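Acarbose/maltose binding protein GacH (Streptomyces glaucescens, PDB 3K01) is the solute receptor of an ABC transporter, binds the pseudo-oligosaccharide acarbose and an acarbose homolog, and is probably also able to bind maltose. Local coordinates at residues A[27-32]-A[59-64]; A[138-143]-A[335-340]; A[104-109]-A[132-137]; A[188-193]-A[292-297]; A[204-209]-A[366-371]. All blocks are in the same frame, centred on the assembly; numbering follows the deposited sequence.

Contact 1: residues A[27-32]-A[59-64]; sequences SGTVTF and DVKYVN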
# COMPACT_ATOMS: atom_id res chain seq x y z
N SER A 27 3.04 -29.50 17.11
CA SER A 27 2.42 -29.29 18.41
C SER A 27 2.89 -27.96 18.98
O SER A 27 3.64 -27.25 18.33
CB SER A 27 2.76 -30.45 19.37
OG SER A 27 4.15 -30.50 19.60
N GLY A 28 2.41 -27.64 20.18
CA GLY A 28 2.85 -26.43 20.87
C GLY A 28 1.88 -25.29 20.61
O GLY A 28 0.77 -25.49 20.14
N THR A 29 2.34 -24.08 20.91
CA THR A 29 1.51 -22.88 20.80
C THR A 29 2.01 -22.03 19.65
O THR A 29 3.22 -21.93 19.43
CB THR A 29 1.59 -22.06 22.10
OG1 THR A 29 1.07 -22.84 23.18
CG2 THR A 29 0.80 -20.76 22.00
N VAL A 30 1.07 -21.45 18.90
CA VAL A 30 1.40 -20.37 17.95
C VAL A 30 0.55 -19.16 18.33
O VAL A 30 -0.66 -19.18 18.12
CB VAL A 30 1.16 -20.76 16.48
CG1 VAL A 30 1.40 -19.54 15.56
CG2 VAL A 30 2.06 -21.93 16.05
N THR A 31 1.21 -18.15 18.88
CA THR A 31 0.54 -16.88 19.17
C THR A 31 0.66 -15.99 17.95
O THR A 31 1.78 -15.75 17.46
CB THR A 31 1.14 -16.21 20.41
OG1 THR A 31 0.92 -17.07 21.54
CG2 THR A 31 0.49 -14.85 20.66
N PHE A 32 -0.49 -15.57 17.43
CA PHE A 32 -0.56 -14.76 16.21
C PHE A 32 -1.13 -13.39 16.54
O PHE A 32 -2.24 -13.30 17.05
CB PHE A 32 -1.45 -15.47 15.18
CG PHE A 32 -1.81 -14.64 13.95
CD1 PHE A 32 -0.87 -13.84 13.29
CD2 PHE A 32 -3.10 -14.69 13.43
CE1 PHE A 32 -1.21 -13.09 12.17
CE2 PHE A 32 -3.45 -13.96 12.32
CZ PHE A 32 -2.51 -13.16 11.67
N ASP A 59 -1.99 -25.23 19.50
CA ASP A 59 -2.90 -24.25 20.09
C ASP A 59 -2.63 -22.90 19.43
O ASP A 59 -1.62 -22.24 19.74
CB ASP A 59 -2.63 -24.16 21.60
CG ASP A 59 -3.55 -23.20 22.33
OD1 ASP A 59 -4.57 -22.71 21.75
OD2 ASP A 59 -3.25 -22.92 23.51
N VAL A 60 -3.51 -22.49 18.53
CA VAL A 60 -3.44 -21.15 17.95
C VAL A 60 -4.06 -20.13 18.90
O VAL A 60 -5.26 -20.22 19.24
CB VAL A 60 -4.13 -21.07 16.59
CG1 VAL A 60 -4.14 -19.62 16.06
CG2 VAL A 60 -3.43 -22.00 15.59
N LYS A 61 -3.26 -19.16 19.33
CA LYS A 61 -3.73 -18.06 20.17
C LYS A 61 -3.78 -16.78 19.35
O LYS A 61 -2.75 -16.10 19.14
CB LYS A 61 -2.84 -17.90 21.41
CG LYS A 61 -2.77 -19.16 22.27
CD LYS A 61 -1.99 -18.94 23.56
CE LYS A 61 -2.29 -20.09 24.53
NZ LYS A 61 -1.28 -20.24 25.61
N TYR A 62 -4.97 -16.48 18.87
CA TYR A 62 -5.24 -15.29 18.08
C TYR A 62 -5.35 -14.06 18.98
O TYR A 62 -6.09 -14.09 19.98
CB TYR A 62 -6.56 -15.46 17.34
CG TYR A 62 -6.95 -14.22 16.60
CD1 TYR A 62 -6.50 -14.00 15.30
CD2 TYR A 62 -7.71 -13.21 17.22
CE1 TYR A 62 -6.82 -12.84 14.61
CE2 TYR A 62 -8.05 -12.04 16.53
CZ TYR A 62 -7.58 -11.86 15.25
OH TYR A 62 -7.90 -10.69 14.59
N VAL A 63 -4.64 -12.98 18.63
CA VAL A 63 -4.77 -11.71 19.32
C VAL A 63 -4.93 -10.61 18.28
O VAL A 63 -4.13 -10.53 17.34
CB VAL A 63 -3.53 -11.42 20.16
CG1 VAL A 63 -3.68 -10.10 20.91
CG2 VAL A 63 -3.25 -12.57 21.14
N ASN A 64 -5.94 -9.76 18.42
CA ASN A 64 -6.07 -8.61 17.53
C ASN A 64 -5.41 -7.41 18.18
O ASN A 64 -5.66 -7.11 19.35
CB ASN A 64 -7.53 -8.31 17.22
CG ASN A 64 -7.68 -7.20 16.23
OD1 ASN A 64 -7.78 -6.03 16.61
ND2 ASN A 64 -7.64 -7.54 14.95
O HOH W 1 1.58 -21.40 25.71
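Strands 28-32 and 59-64 lie side by side in parallel, with Phe32 and Tyr62 meeting on one face and Thr29, Thr31 and Lys61 on the other; the helices 41-49 and 51-54 in the connection make this a beta-alpha-beta crossover, as expected of a lobe of a type II periplasmic-binding-protein fold. Five backbone bonds tie the pair in parallel register. Val30 gives its N-H to Asp59 O (2.9 Å) and takes one at its own O from Lys61 N (2.9 Å), and Phe32 repeats the scheme between Lys61 O and Val63 N. On the buried face Phe32 CD2 lies 3.9 Å from Tyr62 CD1. Phe32 and the beta-branched Val30 and Val60 suit this side because helix 309-320 packs against it, Phe315 touching all three. Tyr62 is only partly buried, and its hydroxyl bonds Asp34. On the other face Lys61 runs out extended beyond CG and its methylenes pass obliquely across both threonines: CD is 3.7 Å from Thr29 CG2 and 4.0 Å from Thr31 OG1. A long aliphatic chain with a charged end fits this more open side, where the apolar part packs and the amine stays hydrated. One water joins Lys61 NZ, 3.1 Å away, to Thr29 OG1 at 3.0 Å.

Contact 2: residues A[138-143]-A[335-340]; sequences QVIDTL and LPTRTS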
# COMPACT_ATOMS: atom_id res chain seq x y z
N GLN A 138 0.66 -11.68 2.13
CA GLN A 138 -0.73 -11.94 2.51
C GLN A 138 -1.71 -11.14 1.63
O GLN A 138 -2.46 -11.75 0.86
CB GLN A 138 -0.95 -11.65 3.98
CG GLN A 138 -2.31 -12.09 4.47
CD GLN A 138 -2.64 -11.50 5.80
OE1 GLN A 138 -2.51 -10.28 5.98
NE2 GLN A 138 -3.04 -12.34 6.78
N VAL A 139 -1.68 -9.81 1.72
CA VAL A 139 -2.57 -8.99 0.87
C VAL A 139 -1.79 -7.81 0.32
O VAL A 139 -0.77 -7.38 0.89
CB VAL A 139 -3.82 -8.48 1.63
CG1 VAL A 139 -4.74 -9.63 2.07
CG2 VAL A 139 -3.43 -7.67 2.81
N ILE A 140 -2.27 -7.26 -0.79
CA ILE A 140 -1.65 -6.09 -1.43
C ILE A 140 -2.69 -4.99 -1.62
O ILE A 140 -3.87 -5.27 -1.76
CB ILE A 140 -1.02 -6.49 -2.81
CG1 ILE A 140 -0.24 -5.33 -3.49
CG2 ILE A 140 -2.06 -7.10 -3.76
CD1 ILE A 140 0.80 -5.82 -4.48
N ASP A 141 -2.23 -3.74 -1.62
CA ASP A 141 -3.09 -2.68 -2.11
C ASP A 141 -2.22 -1.58 -2.72
O ASP A 141 -0.99 -1.69 -2.79
CB ASP A 141 -4.04 -2.18 -1.01
CG ASP A 141 -3.32 -1.64 0.19
OD1 ASP A 141 -2.22 -1.07 0.03
OD2 ASP A 141 -3.84 -1.77 1.32
N THR A 142 -2.89 -0.56 -3.26
CA THR A 142 -2.19 0.54 -3.93
C THR A 142 -3.15 1.69 -4.07
O THR A 142 -4.31 1.61 -3.64
CB THR A 142 -1.66 0.07 -5.31
OG1 THR A 142 -0.73 1.03 -5.85
CG2 THR A 142 -2.76 -0.18 -6.32
N LEU A 143 -2.67 2.76 -4.68
CA LEU A 143 -3.52 3.91 -5.04
C LEU A 143 -3.98 3.78 -6.47
O LEU A 143 -3.32 3.16 -7.29
CB LEU A 143 -2.72 5.21 -4.88
CG LEU A 143 -2.27 5.57 -3.47
CD1 LEU A 143 -1.45 6.88 -3.45
CD2 LEU A 143 -3.47 5.69 -2.50
N LEU A 335 -7.29 -7.81 -1.25
CA LEU A 335 -6.73 -8.24 -2.53
C LEU A 335 -5.61 -9.26 -2.32
O LEU A 335 -4.68 -8.99 -1.57
CB LEU A 335 -6.20 -7.03 -3.32
CG LEU A 335 -7.24 -5.92 -3.53
CD1 LEU A 335 -6.58 -4.67 -4.06
CD2 LEU A 335 -8.37 -6.39 -4.48
N PRO A 336 -5.70 -10.41 -3.01
CA PRO A 336 -4.67 -11.43 -2.79
C PRO A 336 -3.33 -11.10 -3.40
O PRO A 336 -3.21 -10.28 -4.32
CB PRO A 336 -5.24 -12.68 -3.47
CG PRO A 336 -6.40 -12.22 -4.30
CD PRO A 336 -6.75 -10.83 -3.97
N THR A 337 -2.29 -11.79 -2.93
CA THR A 337 -1.00 -11.66 -3.57
C THR A 337 -0.71 -12.79 -4.53
O THR A 337 0.19 -12.67 -5.36
CB THR A 337 0.12 -11.61 -2.55
OG1 THR A 337 0.17 -12.86 -1.84
CG2 THR A 337 -0.11 -10.48 -1.58
N ARG A 338 -1.46 -13.87 -4.46
CA ARG A 338 -1.19 -15.04 -5.33
C ARG A 338 -1.87 -14.90 -6.68
O ARG A 338 -3.04 -14.72 -6.73
CB ARG A 338 -1.69 -16.31 -4.64
CG ARG A 338 -0.73 -16.78 -3.54
CD ARG A 338 -1.23 -18.05 -2.88
NE ARG A 338 -0.26 -18.56 -1.93
CZ ARG A 338 0.75 -19.30 -2.29
NH1 ARG A 338 0.78 -19.89 -3.44
NH2 ARG A 338 1.72 -19.50 -1.46
N THR A 339 -1.11 -14.99 -7.75
CA THR A 339 -1.69 -14.80 -9.07
C THR A 339 -2.79 -15.82 -9.37
O THR A 339 -3.80 -15.50 -9.99
CB THR A 339 -0.61 -14.79 -10.17
OG1 THR A 339 0.02 -16.08 -10.22
CG2 THR A 339 0.45 -13.75 -9.88
N SER A 340 -2.62 -17.04 -8.86
CA SER A 340 -3.59 -18.11 -9.09
C SER A 340 -4.95 -17.76 -8.51
O SER A 340 -5.99 -18.16 -9.07
CB SER A 340 -3.11 -19.44 -8.48
OG SER A 340 -3.04 -19.40 -7.06
O HOH W 2 -5.86 -5.73 0.16
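Thr337 lays its methyl against the backbone of strand 138-142, CG2 standing 3.6 Å from Gln138 O and 3.7 Å from Val139 C. This direction follows from chi1 of 64°, which places CG2 anti to the carbonyl carbon and turns OG1 elsewhere, to His119 and Gln325; a threonine suits the spot because one branch packs while the other bonds. Ile140 answers from the strand with its short branch: CG2 reaches 3.4 Å from Pro336 O and also lies near Leu335 CB. Leu335, in turn, sets CB 3.3 Å from Ile140 O and CD1 a little farther from the same oxygen, while its branched end is received by Val353, Phe356 and Val360 of helix 351-360. Between these side chains the backbones join directly, Ile140 N giving its hydrogen to Leu335 O (3.1 Å, 160° at the hydrogen). A water receives the hydrogen of Leu335 N and donates to Ile140 O at 2.8 Å. The strand here carries a classic beta bulge, Gln138 and Val139 both facing Trp298 of the neighbouring strand 293-302. Loop 335-340 is thus held to the central strand mainly by apolar branches lying on peptide groups, and the one direct bond and the water bridge supply partners for the polar backbone atoms of Ile140 and Leu335 within this buried interior.

Contact 3: residues A[104-109]-A[132-137]; sequences LAPLDG and KTYAVP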
# COMPACT_ATOMS: atom_id res chain seq x y z
N LEU A 104 13.09 -10.62 13.36
CA LEU A 104 12.43 -11.59 12.48
C LEU A 104 13.29 -12.79 12.18
O LEU A 104 14.48 -12.64 11.89
CB LEU A 104 11.91 -10.93 11.19
CG LEU A 104 10.94 -9.75 11.36
CD1 LEU A 104 10.43 -9.31 9.99
CD2 LEU A 104 9.79 -10.10 12.30
N ALA A 105 12.68 -13.96 12.21
CA ALA A 105 13.38 -15.19 11.82
C ALA A 105 13.56 -15.24 10.31
O ALA A 105 12.62 -14.98 9.56
CB ALA A 105 12.56 -16.40 12.26
N PRO A 106 14.75 -15.61 9.82
CA PRO A 106 14.87 -15.77 8.37
C PRO A 106 14.16 -17.03 7.90
O PRO A 106 14.18 -18.05 8.60
CB PRO A 106 16.38 -15.91 8.17
CG PRO A 106 16.87 -16.52 9.46
CD PRO A 106 16.01 -15.89 10.54
N LEU A 107 13.55 -16.98 6.73
CA LEU A 107 12.70 -18.06 6.27
C LEU A 107 13.30 -18.84 5.12
O LEU A 107 12.75 -19.87 4.72
CB LEU A 107 11.32 -17.51 5.89
CG LEU A 107 10.54 -16.79 7.00
CD1 LEU A 107 9.17 -16.36 6.49
CD2 LEU A 107 10.38 -17.65 8.25
N ASP A 108 14.41 -18.37 4.54
CA ASP A 108 15.04 -19.15 3.45
C ASP A 108 15.45 -20.51 3.95
O ASP A 108 15.90 -20.66 5.08
CB ASP A 108 16.25 -18.43 2.88
CG ASP A 108 15.91 -17.03 2.49
OD1 ASP A 108 15.30 -16.82 1.40
OD2 ASP A 108 16.15 -16.16 3.36
N GLY A 109 15.22 -21.51 3.13
CA GLY A 109 15.58 -22.87 3.50
C GLY A 109 14.74 -23.39 4.64
O GLY A 109 15.18 -24.25 5.40
N LYS A 132 17.82 -11.78 2.24
CA LYS A 132 17.15 -12.89 2.94
C LYS A 132 15.66 -12.64 3.02
O LYS A 132 15.21 -11.50 2.93
CB LYS A 132 17.72 -13.09 4.34
CG LYS A 132 19.18 -13.59 4.35
CD LYS A 132 19.70 -13.77 5.76
CE LYS A 132 21.12 -14.32 5.76
NZ LYS A 132 21.68 -14.20 7.14
N THR A 133 14.89 -13.71 3.17
CA THR A 133 13.42 -13.62 3.22
C THR A 133 12.99 -13.65 4.68
O THR A 133 13.39 -14.55 5.44
CB THR A 133 12.82 -14.82 2.50
OG1 THR A 133 13.35 -14.86 1.17
CG2 THR A 133 11.30 -14.71 2.43
N TYR A 134 12.16 -12.67 5.09
CA TYR A 134 11.69 -12.57 6.45
C TYR A 134 10.17 -12.55 6.57
O TYR A 134 9.63 -12.22 7.64
CB TYR A 134 12.27 -11.31 7.12
CG TYR A 134 13.76 -11.37 7.31
CD1 TYR A 134 14.30 -12.00 8.43
CD2 TYR A 134 14.63 -10.77 6.40
CE1 TYR A 134 15.68 -12.06 8.62
CE2 TYR A 134 15.99 -10.83 6.58
CZ TYR A 134 16.50 -11.45 7.69
OH TYR A 134 17.88 -11.51 7.87
N ALA A 135 9.47 -12.88 5.50
CA ALA A 135 8.01 -12.88 5.56
C ALA A 135 7.47 -13.70 4.42
O ALA A 135 8.21 -14.07 3.51
CB ALA A 135 7.44 -11.43 5.50
N VAL A 136 6.17 -13.93 4.46
CA VAL A 136 5.40 -14.44 3.32
C VAL A 136 4.27 -13.43 3.03
O VAL A 136 3.72 -12.82 3.94
CB VAL A 136 4.81 -15.85 3.54
CG1 VAL A 136 5.95 -16.87 3.64
CG2 VAL A 136 3.93 -15.92 4.79
N PRO A 137 3.91 -13.26 1.75
CA PRO A 137 2.88 -12.24 1.43
C PRO A 137 1.49 -12.67 1.81
O PRO A 137 1.14 -13.86 1.78
CB PRO A 137 2.99 -12.12 -0.10
CG PRO A 137 4.34 -12.72 -0.46
CD PRO A 137 4.45 -13.87 0.53
O HOH W 3 9.93 -14.28 9.47
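A loop packs here against the beginning of a long strand: Leu107 and Asp108 of 104-109, which follows helix 92-100, grip Thr133 near the start of strand 132-148. The Asp108 carboxylate takes two bonds from this one residue. OD2 receives Thr133 N through its syn lone pair, 2.8 Å away and almost straight at 177°, while OD1 accepts from Thr133 OG1 at 2.8 Å. Leu107 N closes the set on Thr133 O, also at 2.8 Å. Aspartate fits because its short, forked end can serve a backbone N-H and a hydroxyl together. The strand belongs to the large mixed sheet of this solute-binding fold, and Val136 pairs there with Leu300. Leu107 buries its CD1 3.6 Å from Ala135 N and near Val136 CG1, as an apolar branch should beneath helix 309-320. The Tyr134 ring turns its edge to Leu104 O, CD1 lying 3.5 Å from it, and Pro106 CB is 3.9 Å from Tyr134 CE1.

Contact 4: residues A[188-193]-A[292-297]; sequences DPYWFL and GSPQGG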
# COMPACT_ATOMS: atom_id res chain seq x y z
N ASP A 188 -0.35 14.57 2.41
CA ASP A 188 0.08 13.22 2.79
C ASP A 188 1.06 12.72 1.72
O ASP A 188 0.73 12.67 0.54
CB ASP A 188 -1.12 12.26 2.92
CG ASP A 188 -0.71 10.91 3.45
OD1 ASP A 188 0.22 10.31 2.90
OD2 ASP A 188 -1.33 10.48 4.47
N PRO A 189 2.29 12.36 2.14
CA PRO A 189 3.36 12.13 1.18
C PRO A 189 3.15 10.86 0.35
O PRO A 189 3.72 10.74 -0.72
CB PRO A 189 4.60 11.98 2.07
CG PRO A 189 4.07 11.52 3.36
CD PRO A 189 2.74 12.20 3.53
N TYR A 190 2.30 9.94 0.82
CA TYR A 190 2.08 8.72 0.02
C TYR A 190 1.47 9.08 -1.34
O TYR A 190 1.72 8.42 -2.34
CB TYR A 190 1.16 7.81 0.82
CG TYR A 190 1.12 6.37 0.39
CD1 TYR A 190 2.27 5.57 0.43
CD2 TYR A 190 -0.08 5.78 0.01
CE1 TYR A 190 2.22 4.24 0.12
CE2 TYR A 190 -0.11 4.43 -0.36
CZ TYR A 190 1.04 3.68 -0.25
OH TYR A 190 1.03 2.34 -0.60
N TRP A 191 0.69 10.18 -1.36
CA TRP A 191 0.06 10.66 -2.58
C TRP A 191 0.98 11.41 -3.51
O TRP A 191 0.59 11.72 -4.63
CB TRP A 191 -1.18 11.51 -2.24
CG TRP A 191 -2.46 10.69 -1.99
CD1 TRP A 191 -3.53 10.60 -2.84
CD2 TRP A 191 -2.81 9.90 -0.83
NE1 TRP A 191 -4.50 9.80 -2.29
CE2 TRP A 191 -4.09 9.35 -1.07
CE3 TRP A 191 -2.16 9.61 0.37
CZ2 TRP A 191 -4.73 8.51 -0.14
CZ3 TRP A 191 -2.79 8.77 1.29
CH2 TRP A 191 -4.06 8.23 1.03
N PHE A 192 2.21 11.71 -3.08
CA PHE A 192 3.18 12.23 -4.01
C PHE A 192 3.74 11.15 -4.93
O PHE A 192 4.16 11.43 -6.06
CB PHE A 192 4.32 12.90 -3.22
CG PHE A 192 5.41 13.48 -4.06
CD1 PHE A 192 5.15 14.61 -4.84
CD2 PHE A 192 6.68 12.94 -4.06
CE1 PHE A 192 6.19 15.19 -5.61
CE2 PHE A 192 7.72 13.53 -4.84
CZ PHE A 192 7.46 14.64 -5.60
N LEU A 193 3.80 9.92 -4.41
CA LEU A 193 4.55 8.89 -5.09
C LEU A 193 4.07 8.58 -6.52
O LEU A 193 4.91 8.39 -7.40
CB LEU A 193 4.68 7.63 -4.21
CG LEU A 193 5.44 7.86 -2.90
CD1 LEU A 193 5.42 6.59 -2.05
CD2 LEU A 193 6.89 8.26 -3.16
N GLY A 292 3.17 4.56 -12.34
CA GLY A 292 3.16 3.64 -11.22
C GLY A 292 2.53 4.22 -9.99
O GLY A 292 2.47 5.45 -9.83
N SER A 293 2.12 3.34 -9.09
CA SER A 293 1.48 3.72 -7.84
C SER A 293 2.19 3.01 -6.70
O SER A 293 2.76 1.93 -6.88
CB SER A 293 -0.01 3.34 -7.88
OG SER A 293 -0.17 2.01 -8.33
N PRO A 294 2.21 3.61 -5.52
CA PRO A 294 2.95 2.98 -4.42
C PRO A 294 2.28 1.71 -3.91
O PRO A 294 1.06 1.54 -3.99
CB PRO A 294 2.98 4.06 -3.36
CG PRO A 294 1.70 4.86 -3.63
CD PRO A 294 1.58 4.88 -5.11
N GLN A 295 3.08 0.87 -3.28
CA GLN A 295 2.63 -0.46 -2.85
C GLN A 295 2.35 -0.49 -1.37
O GLN A 295 3.20 -0.08 -0.57
CB GLN A 295 3.76 -1.43 -3.10
CG GLN A 295 3.47 -2.87 -2.68
CD GLN A 295 4.67 -3.76 -2.84
OE1 GLN A 295 5.66 -3.38 -3.45
NE2 GLN A 295 4.57 -4.98 -2.33
N GLY A 296 1.18 -1.00 -0.99
CA GLY A 296 0.87 -1.27 0.40
C GLY A 296 0.49 -2.74 0.57
O GLY A 296 0.61 -3.56 -0.34
N GLY A 297 0.02 -3.04 1.77
CA GLY A 297 -0.45 -4.39 2.08
C GLY A 297 0.23 -4.95 3.31
O GLY A 297 0.92 -4.26 4.07
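Tyr190 lays its ring against Pro294, reaching across from the 3-10 segment 189-191 to strand 293-297. From CB the ring is swung anti to the backbone N (chi1 -163°), and this carries it over toward the strand. CD1 is 4.1 Å from Pro294 CB and CD2 4.2 Å from Pro294 CG. Farther out, CE1 comes to 3.6 Å from Pro294 CB and CZ to 3.6 Å from Pro294 CG. Pro294 CG sits over the ring face, 3.7 Å from its centroid and 16° off the ring normal, a CH-pi contact that a proline can make well because its puckered ring offers a compact, rigid C-H surface. At the tip, OH passes over the peptide that follows, 3.2 Å from Gln295 C, with Gln295 O near the plane of the ring at its edge. Gly296 fits here because a CB on it would point at this hydroxyl. Leu193 adds a second apolar wall, CD1 lying 3.8 Å from Pro294 CB. Behind the tyrosine an Asx turn steadies the start of the 3-10 segment, Asp188 OD1 accepting from Tyr190 N at 3.0 Å. Among its neighbours, Pro294 also touches Leu143 of strand 132-148, while Leu193 packs on Phe376 of helix 376-387 and Tyr190 meets Arg366 of a loop.

Contact 5: residues A[204-209]-A[366-371]; sequences VDEKNK and RPWIAE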
# COMPACT_ATOMS: atom_id res chain seq x y z
N VAL A 204 15.28 6.02 -3.70
CA VAL A 204 16.68 5.63 -3.60
C VAL A 204 16.96 4.45 -4.51
O VAL A 204 16.05 3.72 -4.91
CB VAL A 204 17.10 5.25 -2.16
CG1 VAL A 204 16.91 6.38 -1.22
CG2 VAL A 204 16.35 3.99 -1.68
N ASP A 205 18.24 4.30 -4.82
CA ASP A 205 18.74 3.10 -5.47
C ASP A 205 19.47 2.30 -4.38
O ASP A 205 20.61 2.61 -4.02
CB ASP A 205 19.68 3.51 -6.62
CG ASP A 205 20.22 2.33 -7.42
OD1 ASP A 205 20.11 1.18 -6.96
OD2 ASP A 205 20.76 2.60 -8.51
N GLU A 206 18.80 1.30 -3.81
CA GLU A 206 19.39 0.48 -2.75
C GLU A 206 20.67 -0.19 -3.23
O GLU A 206 21.70 -0.11 -2.57
CB GLU A 206 18.44 -0.64 -2.31
CG GLU A 206 17.00 -0.25 -2.05
CD GLU A 206 16.18 -1.45 -1.61
OE1 GLU A 206 15.07 -1.66 -2.16
OE2 GLU A 206 16.67 -2.20 -0.73
N LYS A 207 20.58 -0.81 -4.40
CA LYS A 207 21.68 -1.59 -4.98
C LYS A 207 22.98 -0.80 -4.98
O LYS A 207 24.03 -1.30 -4.57
CB LYS A 207 21.32 -2.05 -6.40
CG LYS A 207 22.35 -2.98 -7.04
CD LYS A 207 21.88 -3.47 -8.40
CE LYS A 207 21.06 -4.76 -8.29
NZ LYS A 207 21.91 -5.95 -7.92
N ASN A 208 22.90 0.46 -5.41
CA ASN A 208 24.07 1.32 -5.50
C ASN A 208 24.19 2.32 -4.36
O ASN A 208 25.02 3.22 -4.42
CB ASN A 208 24.08 2.06 -6.85
CG ASN A 208 24.23 1.12 -8.03
OD1 ASN A 208 23.30 0.95 -8.82
ND2 ASN A 208 25.41 0.52 -8.17
N LYS A 209 23.37 2.15 -3.33
CA LYS A 209 23.32 3.04 -2.17
C LYS A 209 23.41 4.50 -2.60
O LYS A 209 24.27 5.26 -2.16
CB LYS A 209 24.40 2.68 -1.15
CG LYS A 209 24.10 1.38 -0.40
CD LYS A 209 24.84 1.30 0.93
CE LYS A 209 26.32 1.01 0.73
NZ LYS A 209 26.57 -0.43 0.39
N ARG A 366 8.38 -0.37 -2.72
CA ARG A 366 9.06 0.54 -1.80
C ARG A 366 10.56 0.22 -1.81
O ARG A 366 10.95 -0.87 -2.23
CB ARG A 366 8.61 0.28 -0.36
CG ARG A 366 7.14 0.31 -0.11
CD ARG A 366 6.57 1.70 0.08
NE ARG A 366 5.19 1.54 0.50
CZ ARG A 366 4.70 1.66 1.74
NH1 ARG A 366 5.43 2.11 2.76
NH2 ARG A 366 3.41 1.44 1.91
N PRO A 367 11.39 1.14 -1.30
CA PRO A 367 12.75 0.71 -0.96
C PRO A 367 12.66 -0.15 0.30
O PRO A 367 12.14 0.28 1.33
CB PRO A 367 13.49 2.04 -0.69
CG PRO A 367 12.44 3.01 -0.37
CD PRO A 367 11.14 2.56 -0.98
N TRP A 368 13.20 -1.36 0.22
CA TRP A 368 13.02 -2.33 1.29
C TRP A 368 14.14 -2.20 2.31
O TRP A 368 14.96 -3.12 2.51
CB TRP A 368 12.92 -3.75 0.72
CG TRP A 368 11.85 -3.87 -0.32
CD1 TRP A 368 12.04 -4.23 -1.62
CD2 TRP A 368 10.44 -3.61 -0.16
NE1 TRP A 368 10.83 -4.22 -2.29
CE2 TRP A 368 9.84 -3.86 -1.42
CE3 TRP A 368 9.64 -3.21 0.91
CZ2 TRP A 368 8.49 -3.70 -1.65
CZ3 TRP A 368 8.28 -3.07 0.69
CH2 TRP A 368 7.72 -3.32 -0.60
N ILE A 369 14.18 -1.04 2.96
CA ILE A 369 15.29 -0.67 3.85
C ILE A 369 14.73 -0.30 5.22
O ILE A 369 13.54 0.01 5.36
CB ILE A 369 16.16 0.46 3.27
CG1 ILE A 369 15.35 1.76 3.11
CG2 ILE A 369 16.76 0.04 1.93
CD1 ILE A 369 16.22 2.95 2.68
N ALA A 370 15.59 -0.33 6.23
CA ALA A 370 15.22 -0.05 7.61
C ALA A 370 14.50 1.29 7.72
O ALA A 370 13.52 1.45 8.46
CB ALA A 370 16.48 -0.06 8.48
N GLU A 371 14.99 2.27 6.96
CA GLU A 371 14.50 3.64 7.04
C GLU A 371 13.38 3.95 6.06
O GLU A 371 13.06 5.12 5.87
CB GLU A 371 15.66 4.61 6.76
CG GLU A 371 16.84 4.45 7.68
CD GLU A 371 17.88 3.46 7.17
OE1 GLU A 371 17.62 2.64 6.23
OE2 GLU A 371 19.01 3.53 7.72
O HOH W 4 16.85 -4.79 1.48
O HOH W 5 12.78 -1.88 -4.00
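Glu206, with Val204 and Pro367, accounts for most of the surface hidden between these segments. The glutamate leaves the chain with CG anti to the carbonyl carbon (chi1 -47°) and stays extended through CD, which brings its carboxylate to the loop 366-371. There OE1 accepts the backbone N-H of Trp368 at 3.0 Å and 165°, the donor standing above the carboxylate plane. The other oxygen, OE2, lies 3.5 Å from Ile369 CG2. A glutamate suits the place because it is long enough to bring a charged acceptor to a backbone N-H in the loop. Water is near as well: one water donates to Trp368 O at 2.7 Å and, more weakly, to Glu206 OE2. Val204 is buried and sets CG2 against the loop, 3.6 Å from Pro367 CB, their side chains crossing at about a right angle; a branched aliphatic and a rigid ring fill this small apolar patch. Trp368 NE1, for its part, bonds Glu365. The Trp368 ring has Arg366 O above one face. The type I turn from Glu206 to Lys209 connects strands 204-205 and 210-211, so this is a beta hairpin docked on a loop, with Glu206 bonded to the backbone at the inverse gamma turn centred on Trp368.

In the fold
Contacts 1 to 4 all reach the large mixed sheet; contact 5 joins a small two-stranded hairpin to a loop. Contacts 2 and 3 share strand 132-148, their centres about 18 Å apart, and Thr337 packs on Pro137. Strand 293-302, its neighbour, carries contact 4, whose centre is about 15 Å from that of contact 2, with Thr142 bonding Pro294 and Ser293. Contact 4 in turn meets contact 5 through Gln295 and Arg366, centres about 16 Å apart. Contact 1 stands apart, about 33 Å from contact 4 centre to centre. Along the chain contacts 1 and 3 close first; contact 4 lies within the span of contact 2, while contact 5 interleaves with both, so the chain passes back and forth between its parts, as in the two-lobed solute-binding fold.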